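PDB 2CKS: endoglucanase E-5 from Thermobifida fusca, which hydrolyses internal beta-1,4-glucosidic linkages in cellulose, lichenin and cereal beta-D-glucans by means of the family 5 glycoside hydrolase catalytic domain described here. Local coordinates for residues V143-A146 with S147-S150; S47-A50 with L51-W55. All coordinates share one frame; numbering follows the deposited sequence.

Both interactions are local helix contacts in one catalytic domain, a barrel of eight parallel strands ringed by helices. Interaction 2 comes first along the chain, in helix 45-54, which follows strand 29-32 and precedes strand 59-65 in the sequence; interaction 1 opens helix 145-162, which connects strands 132-135 and 168-170. They sit on opposite sides of the chain's centre, with their own centres about 37 Å apart and their nearest atoms about 27 Å apart, and do not touch. Interaction 1 caps the start of one barrel helix, whereas interaction 2 lies toward the end of a different one and carries a zinc ligand; no direct link joins them.

Interaction 1: V143-A146 with S147-S150; sequences VSWA and SIKS
The S144 side chain caps the helix: its OG accepts from S147 N at 3.1 Å. In the conformer of S147 modelled here, one of two, OG lies between its own backbone N and carbonyl carbon (chi1 77°) and reaches back to S144 O at 2.9 Å, a bond that is therefore tentative. The secure donor to S144 O is I148 N, at 3.2 Å, while the bond from S147 N to the same oxygen is weak. The tight side centres on I148. Its CG1 meets V143 CG2 at 3.7 Å, and its CG2 branch reaches W145 CZ3 at the same distance, obliquely to the ring; V143 and W145 each cross the I148 side chain at about a right angle. K149 CB sits 4.1 Å above one face of the indole, offset toward the rim, while W145 NE1 is bonded to N192 O. An alanine in place of I148 would probably leave V143 CG2 without its apolar partner and open a gap beside W145 CZ3 where CG2 now packs. The other flank is looser and faces solvent, with A146 and S150 exposed. K149 leads its amine away to E153 and P193 O. The pattern is a serine N-cap with a hydrophobic staple, V143 to I148, here starting helix 145-162 of a beta-alpha-beta unit in the TIM barrel, with the I148 side chain about 9 Å from that of E139, the probable proton donor.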
loop_
_atom_site.group_PDB
_atom_site.type_symbol
_atom_site.label_atom_id
_atom_site.label_comp_id
_atom_site.label_asym_id
_atom_site.label_seq_id
_atom_site.Cartn_x
_atom_site.Cartn_y
_atom_site.Cartn_z
ATOM N N VAL A 143 -14.019 13.671 -3.839
ATOM C CA VAL A 143 -13.422 14.466 -4.912
ATOM C C VAL A 143 -13.539 13.767 -6.269
ATOM O O VAL A 143 -13.613 12.535 -6.368
ATOM C CB VAL A 143 -11.932 14.822 -4.623
ATOM C CG1 VAL A 143 -11.817 15.753 -3.421
ATOM C CG2 VAL A 143 -11.085 13.565 -4.429
ATOM N N SER A 144 -13.547 14.574 -7.323
ATOM C CA SER A 144 -13.624 14.065 -8.680
ATOM C C SER A 144 -12.312 13.421 -9.084
ATOM O O SER A 144 -11.252 13.731 -8.525
ATOM C CB SER A 144 -13.927 15.198 -9.656
ATOM O OG SER A 144 -12.846 16.108 -9.720
ATOM N N TRP A 145 -12.380 12.557 -10.087
ATOM C CA TRP A 145 -11.171 12.000 -10.676
ATOM C C TRP A 145 -10.271 13.095 -11.253
ATOM O O TRP A 145 -9.056 13.066 -11.064
ATOM C CB TRP A 145 -11.471 10.932 -11.735
ATOM C CG TRP A 145 -10.206 10.550 -12.436
ATOM C CD1 TRP A 145 -9.896 10.767 -13.730
ATOM C CD2 TRP A 145 -9.039 9.967 -11.836
ATOM N NE1 TRP A 145 -8.615 10.345 -13.994
ATOM C CE2 TRP A 145 -8.067 9.850 -12.842
ATOM C CE3 TRP A 145 -8.715 9.536 -10.544
ATOM C CZ2 TRP A 145 -6.803 9.315 -12.604
ATOM C CZ3 TRP A 145 -7.461 9.013 -10.308
ATOM C CH2 TRP A 145 -6.519 8.908 -11.330
ATOM N N ALA A 146 -10.848 14.084 -11.936
ATOM C CA ALA A 146 -10.030 15.175 -12.479
ATOM C C ALA A 146 -9.203 15.900 -11.415
ATOM O O ALA A 146 -8.080 16.312 -11.682
ATOM C CB ALA A 146 -10.880 16.164 -13.261
ATOM N N SER A 147 -9.747 16.056 -10.212
ATOM C CA SER A 147 -9.017 16.744 -9.155
ATOM C C SER A 147 -7.906 15.860 -8.592
ATOM O O SER A 147 -6.865 16.370 -8.198
ATOM C CB SER A 147 -9.957 17.212 -8.046
ATOM O OG SER A 147 -10.334 16.143 -7.210
ATOM N N ILE A 148 -8.122 14.545 -8.560
ATOM C CA ILE A 148 -7.063 13.625 -8.124
ATOM C C ILE A 148 -5.940 13.636 -9.141
ATOM O O ILE A 148 -4.780 13.695 -8.777
ATOM C CB ILE A 148 -7.591 12.197 -7.902
ATOM C CG1 ILE A 148 -8.631 12.186 -6.784
ATOM C CG2 ILE A 148 -6.426 11.260 -7.548
ATOM C CD1 ILE A 148 -9.447 10.920 -6.745
ATOM N N LYS A 149 -6.303 13.632 -10.417
ATOM C CA LYS A 149 -5.328 13.699 -11.495
ATOM C C LYS A 149 -4.485 14.983 -11.400
ATOM O O LYS A 149 -3.278 14.944 -11.532
ATOM C CB LYS A 149 -6.053 13.616 -12.854
ATOM C CG LYS A 149 -5.149 13.822 -14.063
ATOM C CD LYS A 149 -5.935 13.833 -15.363
ATOM C CE LYS A 149 -5.366 14.816 -16.377
ATOM N NZ LYS A 149 -4.157 14.249 -17.021
ATOM N N SER A 150 -5.123 16.124 -11.168
ATOM C CA SER A 150 -4.381 17.380 -11.075
ATOM C C SER A 150 -3.497 17.411 -9.823
ATOM O O SER A 150 -2.409 17.967 -9.859
ATOM C CB SER A 150 -5.315 18.596 -11.136
ATOM O OG SER A 150 -6.272 18.582 -10.094
#

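Interaction 2: S47-A50 with L51-W55; sequences SLDA and LAYDW. With ZN (zinc ion), chain D.
A zinc site is built on helix 45-54, where D49, one of its ligands, packs against Y53. D49 OD1 binds the zinc ion at 2.0 Å, and D45, one turn earlier, supplies OD1 as a second ligand. The other carboxylate oxygen, OD2, is held in a salt bridge by R92. Y53 lies alongside D49, both side chains pointing the same way, with its CE1 3.6 Å from D49 CG and the ring plane turned 39° from the carboxylate. Each CG stands anti to its own carbonyl carbon, which sends the two groups off the helix in one direction. In the backbone, Y53 N donates to D49 O at 2.8 Å. One residue on, the pattern changes: A50 O accepts from D54 N and also from W55 N, each at 2.9 Å. The W55 bond, nearly straight at 169°, spans five residues and goes with the wider pi-type turn at 51-54. W55 CD1 comes within 3.4 Å of A50 O, and its NE1 bonds to W288 O while R301 makes a cation-pi contact with the ring. With a zinc ion on one oxygen and an arginine on the other, the D49 carboxylate is fixed in rotation and likely to stay ionised, its charge shared between metal and guanidinium.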
loop_
_atom_site.group_PDB
_atom_site.type_symbol
_atom_site.label_atom_id
_atom_site.label_comp_id
_atom_site.label_asym_id
_atom_site.label_seq_id
_atom_site.Cartn_x
_atom_site.Cartn_y
_atom_site.Cartn_z
ATOM N N SER A 47 9.813 -8.013 14.765
ATOM C CA SER A 47 8.589 -8.170 13.973
ATOM C C SER A 47 8.848 -8.042 12.481
ATOM O O SER A 47 8.201 -8.712 11.674
ATOM C CB SER A 47 7.501 -7.180 14.402
ATOM O OG SER A 47 7.777 -5.870 13.952
ATOM N N LEU A 48 9.793 -7.183 12.110
ATOM C CA LEU A 48 10.134 -6.992 10.699
ATOM C C LEU A 48 10.979 -8.154 10.172
ATOM O O LEU A 48 10.803 -8.582 9.033
ATOM C CB LEU A 48 10.824 -5.640 10.474
ATOM C CG LEU A 48 9.921 -4.433 10.761
ATOM C CD1 LEU A 48 10.672 -3.145 10.542
ATOM C CD2 LEU A 48 8.652 -4.452 9.924
ATOM N N ASP A 49 11.861 -8.710 11.004
ATOM C CA ASP A 49 12.575 -9.917 10.617
ATOM C C ASP A 49 11.580 -11.037 10.346
ATOM O O ASP A 49 11.718 -11.767 9.386
ATOM C CB ASP A 49 13.542 -10.380 11.708
ATOM C CG ASP A 49 14.789 -9.526 11.805
ATOM O OD1 ASP A 49 15.642 -9.857 12.668
ATOM O OD2 ASP A 49 15.005 -8.535 11.086
ATOM N N ALA A 50 10.564 -11.164 11.192
ATOM C CA ALA A 50 9.553 -12.195 11.006
ATOM C C ALA A 50 8.824 -11.997 9.676
ATOM O O ALA A 50 8.637 -12.940 8.911
ATOM C CB ALA A 50 8.571 -12.162 12.153
ATOM N N LEU A 51 8.428 -10.761 9.391
ATOM C CA LEU A 51 7.707 -10.474 8.164
ATOM C C LEU A 51 8.526 -10.867 6.929
ATOM O O LEU A 51 7.985 -11.426 5.976
ATOM C CB LEU A 51 7.335 -8.989 8.106
ATOM C CG LEU A 51 6.580 -8.517 6.862
ATOM C CD1 LEU A 51 5.257 -9.251 6.742
ATOM C CD2 LEU A 51 6.384 -7.005 6.915
ATOM N N ALA A 52 9.824 -10.582 6.953
ATOM C CA ALA A 52 10.681 -10.815 5.793
ATOM C C ALA A 52 11.078 -12.278 5.689
ATOM O O ALA A 52 10.923 -12.901 4.640
ATOM C CB ALA A 52 11.928 -9.939 5.880
ATOM N N TYR A 53 11.591 -12.823 6.790
ATOM C CA TYR A 53 12.250 -14.128 6.763
ATOM C C TYR A 53 11.306 -15.300 6.996
ATOM O O TYR A 53 11.558 -16.384 6.488
ATOM C CB TYR A 53 13.360 -14.191 7.812
ATOM C CG TYR A 53 14.351 -13.045 7.816
ATOM C CD1 TYR A 53 14.891 -12.592 9.018
ATOM C CD2 TYR A 53 14.771 -12.427 6.635
ATOM C CE1 TYR A 53 15.806 -11.555 9.053
ATOM C CE2 TYR A 53 15.688 -11.379 6.663
ATOM C CZ TYR A 53 16.204 -10.954 7.871
ATOM O OH TYR A 53 17.113 -9.916 7.917
ATOM N N ASP A 54 10.267 -15.107 7.809
ATOM C CA ASP A 54 9.334 -16.187 8.136
ATOM C C ASP A 54 8.069 -16.127 7.284
ATOM O O ASP A 54 7.637 -17.139 6.722
ATOM C CB ASP A 54 8.957 -16.152 9.616
ATOM C CG ASP A 54 10.147 -16.311 10.530
ATOM O OD1 ASP A 54 11.160 -16.916 10.111
ATOM O OD2 ASP A 54 10.150 -15.861 11.692
ATOM N N TRP A 55 7.463 -14.946 7.202
ATOM C CA TRP A 55 6.254 -14.759 6.402
ATOM C C TRP A 55 6.546 -14.745 4.904
ATOM O O TRP A 55 5.651 -14.996 4.112
ATOM C CB TRP A 55 5.541 -13.454 6.775
ATOM C CG TRP A 55 4.874 -13.431 8.129
ATOM C CD1 TRP A 55 5.382 -13.879 9.318
ATOM C CD2 TRP A 55 3.596 -12.877 8.428
ATOM N NE1 TRP A 55 4.476 -13.662 10.326
ATOM C CE2 TRP A 55 3.370 -13.048 9.809
ATOM C CE3 TRP A 55 2.597 -12.270 7.663
ATOM C CZ2 TRP A 55 2.194 -12.626 10.432
ATOM C CZ3 TRP A 55 1.435 -11.848 8.291
ATOM C CH2 TRP A 55 1.243 -12.028 9.657
HETATM ZN ZN ZN D . 17.109 -8.597 13.069
#